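Local structure of quinoline 2-oxidoreductase large subunit (Pseudomonas putida, 1T3Q) at residues Ala515-Asp520 with Thr668-Met673. The protein is the molybdenum-carrying subunit of a hydroxylase of the xanthine dehydrogenase family that probably oxidises quinoline at carbon 2, using a molybdopterin cytosine dinucleotide cofactor. Sequence-based numbering, arbitrary orientation.
Sequences AQIAAD and TMINPM. With MCN (pterin cytosine dinucleotide), chain N.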
loop_
_atom_site.group_PDB
_atom_site.type_symbol
_atom_site.label_atom_id
_atom_site.label_comp_id
_atom_site.label_asym_id
_atom_site.label_seq_id
_atom_site.Cartn_x
_atom_site.Cartn_y
_atom_site.Cartn_z
ATOM N N ALA B 515 -1.521 22.824 6.102
ATOM C CA ALA B 515 -1.855 22.533 7.490
ATOM C C ALA B 515 -1.978 23.849 8.248
ATOM O O ALA B 515 -2.831 23.989 9.123
ATOM C CB ALA B 515 -0.771 21.657 8.133
ATOM N N GLN B 516 -1.104 24.798 7.917
ATOM C CA GLN B 516 -1.111 26.113 8.550
ATOM C C GLN B 516 -2.440 26.812 8.282
ATOM O O GLN B 516 -2.995 27.476 9.158
ATOM C CB GLN B 516 0.045 26.964 8.012
ATOM C CG GLN B 516 1.420 26.503 8.485
ATOM C CD GLN B 516 2.541 27.367 7.940
ATOM O OE1 GLN B 516 3.199 27.008 6.968
ATOM N NE2 GLN B 516 2.752 28.527 8.561
ATOM N N ILE B 517 -2.951 26.654 7.066
ATOM C CA ILE B 517 -4.222 27.260 6.684
ATOM C C ILE B 517 -5.376 26.624 7.458
ATOM O O ILE B 517 -6.206 27.325 8.037
ATOM C CB ILE B 517 -4.499 27.086 5.165
ATOM C CG1 ILE B 517 -3.478 27.888 4.351
ATOM C CG2 ILE B 517 -5.927 27.535 4.838
ATOM C CD1 ILE B 517 -3.549 27.637 2.854
ATOM N N ALA B 518 -5.423 25.294 7.471
ATOM C CA ALA B 518 -6.492 24.585 8.160
ATOM C C ALA B 518 -6.498 24.877 9.657
ATOM O O ALA B 518 -7.559 25.019 10.269
ATOM C CB ALA B 518 -6.363 23.081 7.919
ATOM N N ALA B 519 -5.308 24.954 10.240
ATOM C CA ALA B 519 -5.161 25.227 11.663
ATOM C C ALA B 519 -5.803 26.568 12.016
ATOM O O ALA B 519 -6.550 26.677 12.992
ATOM C CB ALA B 519 -3.688 25.245 12.031
ATOM N N ASP B 520 -5.512 27.585 11.216
ATOM C CA ASP B 520 -6.061 28.917 11.460
ATOM C C ASP B 520 -7.568 29.003 11.286
ATOM O O ASP B 520 -8.240 29.699 12.050
ATOM C CB ASP B 520 -5.358 29.947 10.570
ATOM C CG ASP B 520 -3.986 30.324 11.105
ATOM O OD1 ASP B 520 -3.313 31.190 10.510
ATOM O OD2 ASP B 520 -3.586 29.748 12.140
ATOM N N THR B 668 -0.888 37.864 1.407
ATOM C CA THR B 668 -0.490 37.291 2.685
ATOM C C THR B 668 0.365 36.042 2.480
ATOM O O THR B 668 -0.072 35.090 1.841
ATOM C CB THR B 668 -1.728 36.897 3.520
ATOM O OG1 THR B 668 -2.489 38.072 3.823
ATOM C CG2 THR B 668 -1.313 36.212 4.821
ATOM N N MET B 669 1.584 36.052 3.013
ATOM C CA MET B 669 2.464 34.888 2.906
ATOM C C MET B 669 2.070 33.878 3.977
ATOM O O MET B 669 1.919 34.236 5.146
ATOM C CB MET B 669 3.926 35.274 3.135
ATOM C CG MET B 669 4.541 36.175 2.088
ATOM S SD MET B 669 6.296 36.427 2.436
ATOM C CE MET B 669 6.212 37.695 3.688
ATOM N N ILE B 670 1.909 32.618 3.586
ATOM C CA ILE B 670 1.558 31.576 4.544
ATOM C C ILE B 670 2.813 31.217 5.337
ATOM O O ILE B 670 2.790 31.134 6.565
ATOM C CB ILE B 670 1.069 30.297 3.836
ATOM C CG1 ILE B 670 -0.158 30.607 2.975
ATOM C CG2 ILE B 670 0.739 29.216 4.863
ATOM C CD1 ILE B 670 -0.551 29.446 2.070
ATOM N N ASN B 671 3.912 31.028 4.613
ATOM C CA ASN B 671 5.182 30.638 5.203
ATOM C C ASN B 671 6.291 31.403 4.483
ATOM O O ASN B 671 6.751 30.991 3.417
ATOM C CB ASN B 671 5.357 29.122 5.027
ATOM C CG ASN B 671 6.497 28.560 5.846
ATOM O OD1 ASN B 671 7.640 28.981 5.699
ATOM N ND2 ASN B 671 6.189 27.594 6.713
ATOM N N PRO B 672 6.725 32.542 5.053
ATOM C CA PRO B 672 7.780 33.363 4.451
ATOM C C PRO B 672 9.018 32.569 4.037
ATOM O O PRO B 672 9.582 32.808 2.974
ATOM C CB PRO B 672 8.070 34.397 5.537
ATOM C CG PRO B 672 6.725 34.574 6.184
ATOM C CD PRO B 672 6.250 33.141 6.315
ATOM N N MET B 673 9.441 31.634 4.880
ATOM C CA MET B 673 10.604 30.805 4.578
ATOM C C MET B 673 10.395 30.043 3.260
ATOM O O MET B 673 11.256 30.041 2.378
ATOM C CB MET B 673 10.833 29.802 5.706
ATOM C CG MET B 673 12.030 28.885 5.491
ATOM S SD MET B 673 12.198 27.666 6.817
ATOM C CE MET B 673 10.874 26.515 6.350
HETATM N N1 MCN N . 3.149 30.047 -0.582
HETATM C C2 MCN N . 2.986 30.665 0.701
HETATM N N3 MCN N . 2.242 31.833 0.654
HETATM C C4 MCN N . 1.682 32.418 -0.477
HETATM C C5 MCN N . 1.892 31.747 -1.766
HETATM C C6 MCN N . 2.612 30.577 -1.814
HETATM O O2 MCN N . 3.493 30.189 1.693
HETATM N N4 MCN N . 0.984 33.531 -0.401
HETATM C "C1'" MCN N . 3.955 28.695 -0.566
HETATM C C2D MCN N . 2.983 27.429 -0.563
HETATM O "O2'" MCN N . 3.584 26.336 0.219
HETATM C "C3'" MCN N . 2.800 27.130 -2.036
HETATM C C4D MCN N . 4.144 27.424 -2.658
HETATM O O4D MCN N . 4.763 28.473 -1.757
HETATM O "O3'" MCN N . 2.416 25.721 -2.214
HETATM C "C5'" MCN N . 4.125 27.773 -4.173
HETATM O "O5'" MCN N . 3.168 28.793 -4.312
HETATM P PA MCN N . 1.924 28.739 -5.283
HETATM O O1A MCN N . 0.719 28.613 -4.403
HETATM O O2A MCN N . 2.118 29.933 -6.201
HETATM O O3A MCN N . 1.965 27.519 -6.359
HETATM P PB MCN N . 1.687 25.952 -6.185
HETATM O O1B MCN N . 0.512 25.621 -7.047
HETATM O O2B MCN N . 1.615 25.566 -4.736
HETATM O O3B MCN N . 3.018 25.273 -6.771
HETATM C C10 MCN N . 3.188 25.096 -8.154
HETATM C "C9'" MCN N . 4.183 26.127 -8.577
HETATM C "C8'" MCN N . 4.415 25.856 -10.082
HETATM S "S8'" MCN N . 2.977 26.062 -11.124
HETATM C "C7'" MCN N . 5.573 25.519 -10.652
HETATM S "S7'" MCN N . 5.816 25.191 -12.391
HETATM C "C6'" MCN N . 6.814 25.318 -9.718
HETATM C C7 MCN N . 6.680 26.140 -8.464
HETATM O "O9'" MCN N . 5.451 25.878 -7.808
HETATM N "N5'" MCN N . 6.970 23.811 -9.574
HETATM C C4A MCN N . 7.832 23.561 -8.433
HETATM N "N8'" MCN N . 7.793 25.822 -7.507
HETATM C C4B MCN N . 8.281 24.483 -7.470
HETATM N "N1'" MCN N . 9.124 24.193 -6.367
HETATM C "C2'" MCN N . 9.509 22.899 -6.271
HETATM N "N2'" MCN N . 10.325 22.574 -5.245
HETATM N "N3'" MCN N . 9.095 21.918 -7.150
HETATM C "C4'" MCN N . 8.228 22.133 -8.285
HETATM O "O4'" MCN N . 7.912 21.219 -9.006
#
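The carboxamides of Gln516 and Asn671 meet with their planes 89° apart: ND2 of Asn671 gives a nearly straight hydrogen bond of 3.1 Å to OE1 of Gln516. The acceptor lies in the amide plane of Asn671, whereas the donor sits 30° out of the carbonyl plane of Gln516. CG2 of Ile670 lies over one face of the Gln516 amide, 4.0 Å from its CD, and the Asn671 donor comes from the other side. The Gln516 chain runs extended beyond CG (chi2 -180°), which carries its amide from helix 510-522 across to the loop. Its NE2 is bonded to the carbonyls of Ser13 and Thr16, and ND2 of Asn671 also to that of Val18, so both buried amides tie the N-terminal segment to this junction. With an alanine in place of Gln516, ND2 of Asn671 would probably lose one of its acceptors, and the carbonyls of Ser13 and Thr16 their shared donor.

One residue further along helix 510-522, the methyl ends of Ile517 and Ile670 touch, CD1 to CD1 at 3.6 Å. Ile670 also reaches the cytosine, its CG1 coming from one side of the base plane, 3.6 Å from N3 of the cofactor. The loop backbone reads the base's pairing edge: Thr668 O accepts from N4 at 2.9 Å, Ile670 N donates to N3 at 3.1 Å in an almost linear bond, and Asn671 N donates to O2. Asn671 meanwhile N-caps helix 672-692, its OD1 taking the amide of Ile674. Helix 510-522 thus backs the loop that recognises cytosine in the dinucleotide pocket of this molybdenum hydroxylase.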